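Local coordinates for protein putative triphosphoribosyl-dephospho-coA synthase (Archaeoglobus fulgidus DSM 4304, PDB 3H9P) that is of unknown function but may bind ATP and act as a triphosphoribosyl-dephospho-CoA synthase, at residues A[144-149]-A[229-234]; A[180-185]-A[200-205]. One frame throughout, in Å; residues are numbered along the deposited sequence.

Contact 1 of 2, residues A[144-149]-A[229-234]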
ATOM      1  N   ASN A 144       0.761  -2.056   7.969  1.00 26.47           N
ATOM      2  CA  ASN A 144       2.124  -2.539   7.751  1.00 25.50           C
ATOM      3  C   ASN A 144       2.875  -2.735   9.089  1.00 24.89           C
ATOM      4  O   ASN A 144       3.472  -1.806   9.643  1.00 25.02           O
ATOM      5  CB  ASN A 144       2.862  -1.578   6.798  1.00 24.92           C
ATOM      6  CG  ASN A 144       4.184  -2.132   6.305  1.00 24.46           C
ATOM      7  OD1 ASN A 144       4.795  -2.981   6.949  1.00 24.90           O
ATOM      8  ND2 ASN A 144       4.660  -1.610   5.183  1.00 23.74           N
ATOM      9  N   LEU A 145       2.829  -3.951   9.598  1.00 25.33           N
ATOM     10  CA  LEU A 145       3.401  -4.298  10.912  1.00 25.49           C
ATOM     11  C   LEU A 145       4.926  -4.157  11.001  1.00 25.49           C
ATOM     12  O   LEU A 145       5.464  -3.710  12.016  1.00 26.40           O
ATOM     13  CB  LEU A 145       2.940  -5.711  11.338  1.00 25.21           C
ATOM     14  CG  LEU A 145       1.434  -6.034  11.413  1.00 24.82           C
ATOM     15  CD1 LEU A 145       1.235  -7.508  11.758  1.00 24.77           C
ATOM     16  CD2 LEU A 145       0.656  -5.176  12.420  1.00 24.57           C
ATOM     17  N   ILE A 146       5.647  -4.477   9.937  1.00 26.36           N
ATOM     18  CA  ILE A 146       7.116  -4.431  10.010  1.00 26.27           C
ATOM     19  C   ILE A 146       7.575  -2.977  10.047  1.00 26.92           C
ATOM     20  O   ILE A 146       8.505  -2.636  10.806  1.00 26.36           O
ATOM     21  CB  ILE A 146       7.777  -5.252   8.862  1.00 26.65           C
ATOM     22  CG1 ILE A 146       7.637  -6.745   9.157  1.00 27.80           C
ATOM     23  CG2 ILE A 146       9.271  -4.878   8.598  1.00 23.74           C
ATOM     24  CD1 ILE A 146       7.638  -7.619   7.869  1.00 28.17           C
ATOM     25  N   ALA A 147       6.898  -2.135   9.253  1.00 27.52           N
ATOM     26  CA  ALA A 147       7.188  -0.678   9.157  1.00 28.39           C
ATOM     27  C   ALA A 147       7.067   0.002  10.517  1.00 28.33           C
ATOM     28  O   ALA A 147       7.911   0.781  10.954  1.00 28.88           O
ATOM     29  CB  ALA A 147       6.208  -0.019   8.161  1.00 27.81           C
ATOM     30  N   ARG A 148       5.965  -0.332  11.160  1.00 28.17           N
ATOM     31  CA  ARG A 148       5.599   0.087  12.502  1.00 27.54           C
ATOM     32  C   ARG A 148       6.590  -0.375  13.597  1.00 27.31           C
ATOM     33  O   ARG A 148       6.891   0.393  14.499  1.00 28.24           O
ATOM     34  CB  ARG A 148       4.195  -0.453  12.710  1.00 26.83           C
ATOM     35  CG  ARG A 148       3.664  -0.638  14.108  1.00 28.54           C
ATOM     36  CD  ARG A 148       2.201  -0.544  13.910  1.00 30.84           C
ATOM     37  NE  ARG A 148       1.443  -1.554  14.601  1.00 31.99           N
ATOM     38  CZ  ARG A 148       0.240  -1.939  14.215  1.00 30.44           C
ATOM     39  NH1 ARG A 148      -0.299  -1.433  13.106  1.00 30.20           N
ATOM     40  NH2 ARG A 148      -0.408  -2.847  14.926  1.00 30.26           N
ATOM     41  N   GLU A 149       7.094  -1.606  13.513  1.00 27.53           N
ATOM     42  CA  GLU A 149       8.251  -2.050  14.315  1.00 28.15           C
ATOM     43  C   GLU A 149       9.521  -1.222  14.034  1.00 28.54           C
ATOM     44  O   GLU A 149      10.334  -0.960  14.936  1.00 28.63           O
ATOM     45  CB  GLU A 149       8.588  -3.526  14.002  1.00 27.24           C
ATOM     46  CG  GLU A 149       7.541  -4.504  14.473  1.00 30.72           C
ATOM     47  CD  GLU A 149       7.495  -4.607  15.982  1.00 33.09           C
ATOM     48  OE1 GLU A 149       8.319  -5.327  16.574  1.00 35.59           O
ATOM     49  OE2 GLU A 149       6.647  -3.946  16.578  1.00 36.28           O
ATOM     50  N   PRO A 229       0.518 -16.477   6.244  1.00 31.44           N
ATOM     51  CA  PRO A 229       0.747 -15.349   7.158  1.00 30.61           C
ATOM     52  C   PRO A 229       2.219 -15.089   7.428  1.00 30.33           C
ATOM     53  O   PRO A 229       2.665 -15.189   8.576  1.00 30.56           O
ATOM     54  CB  PRO A 229       0.084 -15.792   8.456  1.00 30.08           C
ATOM     55  CG  PRO A 229      -0.412 -17.177   8.249  1.00 30.60           C
ATOM     56  CD  PRO A 229       0.119 -17.699   6.963  1.00 31.59           C
ATOM     57  N   GLY A 230       2.958 -14.729   6.379  1.00 30.28           N
ATOM     58  CA  GLY A 230       4.405 -14.528   6.456  1.00 29.27           C
ATOM     59  C   GLY A 230       4.898 -13.543   7.503  1.00 28.61           C
ATOM     60  O   GLY A 230       5.943 -13.747   8.114  1.00 28.80           O
ATOM     61  N   THR A 231       4.146 -12.475   7.728  1.00 28.37           N
ATOM     62  CA  THR A 231       4.577 -11.411   8.619  1.00 28.33           C
ATOM     63  C   THR A 231       4.540 -11.884  10.054  1.00 28.58           C
ATOM     64  O   THR A 231       5.364 -11.468  10.873  1.00 29.64           O
ATOM     65  CB  THR A 231       3.666 -10.194   8.490  1.00 29.19           C
ATOM     66  OG1 THR A 231       3.433  -9.923   7.101  1.00 31.60           O
ATOM     67  CG2 THR A 231       4.267  -8.963   9.161  1.00 28.35           C
ATOM     68  N   ILE A 232       3.580 -12.756  10.367  1.00 28.25           N
ATOM     69  CA  ILE A 232       3.437 -13.285  11.696  1.00 26.78           C
ATOM     70  C   ILE A 232       4.651 -14.145  12.044  1.00 27.55           C
ATOM     71  O   ILE A 232       5.249 -13.997  13.121  1.00 27.65           O
ATOM     72  CB  ILE A 232       2.094 -14.042  11.858  1.00 26.47           C
ATOM     73  CG1 ILE A 232       0.920 -13.145  11.473  1.00 25.43           C
ATOM     74  CG2 ILE A 232       1.949 -14.605  13.285  1.00 23.82           C
ATOM     75  CD1 ILE A 232       0.870 -11.785  12.268  1.00 24.70           C
ATOM     76  N   ALA A 233       5.030 -15.020  11.121  1.00 27.40           N
ATOM     77  CA  ALA A 233       6.254 -15.783  11.258  1.00 27.89           C
ATOM     78  C   ALA A 233       7.489 -14.859  11.312  1.00 28.56           C
ATOM     79  O   ALA A 233       8.405 -15.084  12.125  1.00 29.48           O
ATOM     80  CB  ALA A 233       6.377 -16.795  10.117  1.00 27.49           C
ATOM     81  N   ASP A 234       7.515 -13.826  10.480  1.00 28.97           N
ATOM     82  CA  ASP A 234       8.572 -12.798  10.564  1.00 30.06           C
ATOM     83  C   ASP A 234       8.698 -12.274  11.994  1.00 30.82           C
ATOM     84  O   ASP A 234       9.801 -12.271  12.557  1.00 31.28           O
ATOM     85  CB  ASP A 234       8.340 -11.631   9.572  1.00 29.97           C
ATOM     86  CG  ASP A 234       8.503 -12.067   8.087  1.00 30.01           C
ATOM     87  OD1 ASP A 234       9.150 -13.105   7.855  1.00 28.41           O
ATOM     88  OD2 ASP A 234       8.015 -11.382   7.142  1.00 29.36           O
TER
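T231 pushes its methyl group between two neighbouring side chains of the facing helix, L145 and I146, and these three residues bury most of the surface in the contact. The closer approach is to I146, whose CD1 lies 3.9 Å from T231 CG2; the two side chains cross at a slant, with I146 CG1 almost as near. L145 takes part through its stem, CB resting 4.1 Å from T231 CG2, while further out its CD1 meets CD1 of I232 at 4.3 Å. The first torsion of T231 (chi1 -45°) sets CG2 opposite the backbone N, where it faces the other helix, and leaves OG1 beside the N, hydrogen-bonded to D187. The same aspartate also takes the backbone N-H of I232, so it holds the first turn of helix 230-246. This is packing between the opening turns of two helices in an all-helical protein of the CitG family: the segments 145-149 and 230-234 run at 31° with their axes 11.1 Å apart, a wide spacing bridged by side chains without a hydrogen bond. N144 caps the first of them, its OD1 accepting from A147 N at 3.2 Å, the donor lying above the carbonyl plane. I146 CD1 also reaches OD2 of D234 at 3.9 Å, and the isoleucine packs as well on L62 and L63 of helix 58-68.

Contact 2 of 2, residues A[180-185]-A[200-205]; sequences HLLSKF and EKITEW
The backbones come very close where S183, near the C-terminal end of helix 171-182, passes T203 in the middle of helix 196-208, their CA atoms 3.9 Å apart. No hydrogen bond crosses here; instead the carbonyl oxygen of L182 receives a CA-H...O contact from T203, CA to O 3.5 Å with 149° at the hydrogen. T203 has the largest share of the buried surface. Its CG2 is 3.4 Å from L182 O and also reaches the backbone of F185, so the methyl fits against the backbone from L182 to F185. With chi1 at 68°, OG1 sits between the backbone N and the carbonyl carbon and turns back on its own helix, giving a 2.6 Å hydrogen bond to E200 O; this bond fixes the rotation that presents the methyl to the other segment. Replacing T203 by alanine removes both branches and is likely to open a gap beside L182 O and the F185 backbone. S183 answers with CB, 3.5 Å from T203 O, while its OG bonds to Y179 O one turn back. On the more buried flank, L182 CD1 packs on I202 CG2 at 3.7 Å, and the pair continues into L218 and L222 of helix 212-225. The small S183 and the beta-branched T203 are consistent with so close an approach of the end of helix 171-182 to helix 196-208, close helix-to-helix packing in this all-helical CitG-family fold.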
ATOM      1  N   HIS A 180      -0.508 -16.837  19.203  1.00 28.01           N
ATOM      2  CA  HIS A 180      -0.733 -15.557  19.833  1.00 27.55           C
ATOM      3  C   HIS A 180      -0.644 -14.398  18.839  1.00 27.25           C
ATOM      4  O   HIS A 180      -1.544 -13.553  18.793  1.00 25.58           O
ATOM      5  CB  HIS A 180       0.300 -15.354  20.906  1.00 28.23           C
ATOM      6  CG  HIS A 180       0.144 -14.080  21.661  1.00 30.54           C
ATOM      7  ND1 HIS A 180      -0.863 -13.887  22.589  1.00 30.54           N
ATOM      8  CD2 HIS A 180       0.889 -12.946  21.664  1.00 31.84           C
ATOM      9  CE1 HIS A 180      -0.732 -12.688  23.132  1.00 29.39           C
ATOM     10  NE2 HIS A 180       0.319 -12.095  22.586  1.00 33.50           N
ATOM     11  N   LEU A 181       0.462 -14.315  18.082  1.00 27.22           N
ATOM     12  CA  LEU A 181       0.604 -13.197  17.141  1.00 27.33           C
ATOM     13  C   LEU A 181      -0.441 -13.342  16.018  1.00 27.75           C
ATOM     14  O   LEU A 181      -1.067 -12.359  15.608  1.00 28.24           O
ATOM     15  CB  LEU A 181       2.033 -13.081  16.603  1.00 28.02           C
ATOM     16  CG  LEU A 181       3.145 -12.835  17.644  1.00 28.54           C
ATOM     17  CD1 LEU A 181       4.596 -12.939  17.079  1.00 22.79           C
ATOM     18  CD2 LEU A 181       2.941 -11.515  18.305  1.00 24.45           C
ATOM     19  N   LEU A 182      -0.662 -14.573  15.565  1.00 27.43           N
ATOM     20  CA  LEU A 182      -1.686 -14.835  14.565  1.00 27.91           C
ATOM     21  C   LEU A 182      -3.087 -14.333  15.003  1.00 27.77           C
ATOM     22  O   LEU A 182      -3.829 -13.743  14.194  1.00 27.89           O
ATOM     23  CB  LEU A 182      -1.708 -16.330  14.194  1.00 27.52           C
ATOM     24  CG  LEU A 182      -2.361 -16.744  12.861  1.00 27.17           C
ATOM     25  CD1 LEU A 182      -1.616 -16.160  11.619  1.00 22.89           C
ATOM     26  CD2 LEU A 182      -2.477 -18.252  12.777  1.00 24.65           C
ATOM     27  N   SER A 183      -3.456 -14.517  16.269  1.00 27.68           N
ATOM     28  CA  SER A 183      -4.778 -13.992  16.703  1.00 28.52           C
ATOM     29  C   SER A 183      -4.863 -12.491  16.996  1.00 28.51           C
ATOM     30  O   SER A 183      -5.939 -11.982  17.316  1.00 29.31           O
ATOM     31  CB  SER A 183      -5.460 -14.810  17.831  1.00 28.52           C
ATOM     32  OG  SER A 183      -4.641 -15.802  18.390  1.00 27.68           O
ATOM     33  N   LYS A 184      -3.764 -11.775  16.872  1.00 28.25           N
ATOM     34  CA  LYS A 184      -3.735 -10.416  17.371  1.00 29.64           C
ATOM     35  C   LYS A 184      -3.576  -9.433  16.217  1.00 29.76           C
ATOM     36  O   LYS A 184      -4.109  -8.333  16.240  1.00 30.29           O
ATOM     37  CB  LYS A 184      -2.580 -10.291  18.372  1.00 29.52           C
ATOM     38  CG  LYS A 184      -2.596  -9.089  19.245  1.00 31.11           C
ATOM     39  CD  LYS A 184      -1.368  -9.116  20.134  1.00 32.48           C
ATOM     40  CE  LYS A 184      -1.385  -8.019  21.155  1.00 33.18           C
ATOM     41  NZ  LYS A 184      -1.902  -8.579  22.417  1.00 37.47           N
ATOM     42  N   PHE A 185      -2.835  -9.832  15.196  1.00 29.82           N
ATOM     43  CA  PHE A 185      -2.508  -8.887  14.143  1.00 29.11           C
ATOM     44  C   PHE A 185      -2.894  -9.537  12.844  1.00 29.08           C
ATOM     45  O   PHE A 185      -2.418 -10.633  12.552  1.00 28.86           O
ATOM     46  CB  PHE A 185      -1.021  -8.542  14.160  1.00 28.59           C
ATOM     47  CG  PHE A 185      -0.557  -7.908  15.442  1.00 26.38           C
ATOM     48  CD1 PHE A 185      -0.922  -6.596  15.763  1.00 22.83           C
ATOM     49  CD2 PHE A 185       0.252  -8.617  16.308  1.00 24.02           C
ATOM     50  CE1 PHE A 185      -0.481  -6.013  16.923  1.00 23.53           C
ATOM     51  CE2 PHE A 185       0.693  -8.049  17.494  1.00 26.57           C
ATOM     52  CZ  PHE A 185       0.324  -6.754  17.817  1.00 23.88           C
ATOM     53  N   GLU A 200      -8.748 -10.531   8.701  1.00 34.06           N
ATOM     54  CA  GLU A 200      -9.381 -10.364  10.025  1.00 35.01           C
ATOM     55  C   GLU A 200      -9.921 -11.700  10.484  1.00 34.94           C
ATOM     56  O   GLU A 200      -9.917 -12.013  11.676  1.00 34.76           O
ATOM     57  CB  GLU A 200     -10.526  -9.349   9.971  1.00 35.05           C
ATOM     58  CG  GLU A 200     -10.414  -8.253  11.003  1.00 37.28           C
ATOM     59  CD  GLU A 200      -9.862  -6.956  10.417  1.00 41.47           C
ATOM     60  OE1 GLU A 200     -10.649  -6.134   9.893  1.00 43.29           O
ATOM     61  OE2 GLU A 200      -8.638  -6.740  10.477  1.00 44.73           O
ATOM     62  N   LYS A 201     -10.352 -12.506   9.520  1.00 35.45           N
ATOM     63  CA  LYS A 201     -10.977 -13.773   9.841  1.00 36.42           C
ATOM     64  C   LYS A 201      -9.981 -14.774  10.396  1.00 36.10           C
ATOM     65  O   LYS A 201     -10.344 -15.620  11.192  1.00 37.26           O
ATOM     66  CB  LYS A 201     -11.703 -14.351   8.632  1.00 36.35           C
ATOM     67  CG  LYS A 201     -12.889 -15.200   9.024  1.00 38.69           C
ATOM     68  CD  LYS A 201     -14.154 -14.401   9.280  1.00 39.39           C
ATOM     69  CE  LYS A 201     -15.387 -15.290   9.142  1.00 40.12           C
ATOM     70  NZ  LYS A 201     -16.704 -14.571   9.351  1.00 41.54           N
ATOM     71  N   ILE A 202      -8.724 -14.668   9.966  1.00 36.44           N
ATOM     72  CA  ILE A 202      -7.621 -15.491  10.468  1.00 35.15           C
ATOM     73  C   ILE A 202      -7.429 -15.254  11.936  1.00 34.36           C
ATOM     74  O   ILE A 202      -7.253 -16.191  12.697  1.00 33.82           O
ATOM     75  CB  ILE A 202      -6.288 -15.172   9.741  1.00 36.08           C
ATOM     76  CG1 ILE A 202      -6.431 -15.396   8.233  1.00 37.08           C
ATOM     77  CG2 ILE A 202      -5.092 -16.022  10.300  1.00 32.98           C
ATOM     78  CD1 ILE A 202      -6.891 -16.750   7.896  1.00 39.97           C
ATOM     79  N   THR A 203      -7.450 -13.992  12.348  1.00 34.47           N
ATOM     80  CA  THR A 203      -7.274 -13.713  13.758  1.00 34.06           C
ATOM     81  C   THR A 203      -8.357 -14.445  14.547  1.00 33.61           C
ATOM     82  O   THR A 203      -8.051 -15.080  15.554  1.00 33.60           O
ATOM     83  CB  THR A 203      -7.236 -12.236  14.070  1.00 34.04           C
ATOM     84  OG1 THR A 203      -8.520 -11.689  13.821  1.00 34.90           O
ATOM     85  CG2 THR A 203      -6.196 -11.535  13.195  1.00 34.08           C
ATOM     86  N   GLU A 204      -9.591 -14.443  14.043  1.00 33.25           N
ATOM     87  CA  GLU A 204     -10.702 -15.108  14.754  1.00 32.85           C
ATOM     88  C   GLU A 204     -10.577 -16.625  14.753  1.00 32.44           C
ATOM     89  O   GLU A 204     -10.951 -17.281  15.748  1.00 31.66           O
ATOM     90  CB  GLU A 204     -12.064 -14.671  14.214  1.00 31.68           C
ATOM     91  CG  GLU A 204     -12.284 -13.184  14.419  1.00 33.09           C
ATOM     92  CD  GLU A 204     -13.456 -12.617  13.637  1.00 34.78           C
ATOM     93  OE1 GLU A 204     -13.899 -13.273  12.675  1.00 35.77           O
ATOM     94  OE2 GLU A 204     -13.928 -11.505  13.985  1.00 35.81           O
ATOM     95  N   TRP A 205     -10.073 -17.175  13.642  1.00 31.77           N
ATOM     96  CA  TRP A 205      -9.882 -18.623  13.553  1.00 32.06           C
ATOM     97  C   TRP A 205      -8.702 -19.000  14.405  1.00 32.41           C
ATOM     98  O   TRP A 205      -8.736 -20.017  15.101  1.00 32.46           O
ATOM     99  CB  TRP A 205      -9.634 -19.094  12.121  1.00 32.70           C
ATOM    100  CG  TRP A 205     -10.767 -18.809  11.173  1.00 34.66           C
ATOM    101  CD1 TRP A 205     -12.097 -18.687  11.486  1.00 34.66           C
ATOM    102  CD2 TRP A 205     -10.669 -18.617   9.760  1.00 34.24           C
ATOM    103  NE1 TRP A 205     -12.825 -18.411  10.356  1.00 35.96           N
ATOM    104  CE2 TRP A 205     -11.975 -18.367   9.281  1.00 36.23           C
ATOM    105  CE3 TRP A 205      -9.608 -18.639   8.849  1.00 33.18           C
ATOM    106  CZ2 TRP A 205     -12.248 -18.149   7.916  1.00 36.12           C
ATOM    107  CZ3 TRP A 205      -9.874 -18.396   7.505  1.00 32.66           C
ATOM    108  CH2 TRP A 205     -11.183 -18.152   7.052  1.00 34.72           C
TER

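In the fold
Contact 1 lies near the middle of the chain, its centre about 5 Å from the chain's centre, whereas contact 2 sits about 17 Å out and is only partly buried. Their centres are about 13 Å apart, and both segments of contact 2 fall in sequence between those of contact 1. The two meet directly: L145 CD1 packs on F185 CB at 3.5 Å, and P229 CB on L182 CD1 at 3.6 Å. I232 joins them too, its CG2 lying 3.5 Å from L182 N and its CD1 3.5 Å from F185 O. Packing therefore runs from helix 145-151 through the start of helix 230-246 to the end of helix 171-182 and on to helix 196-208.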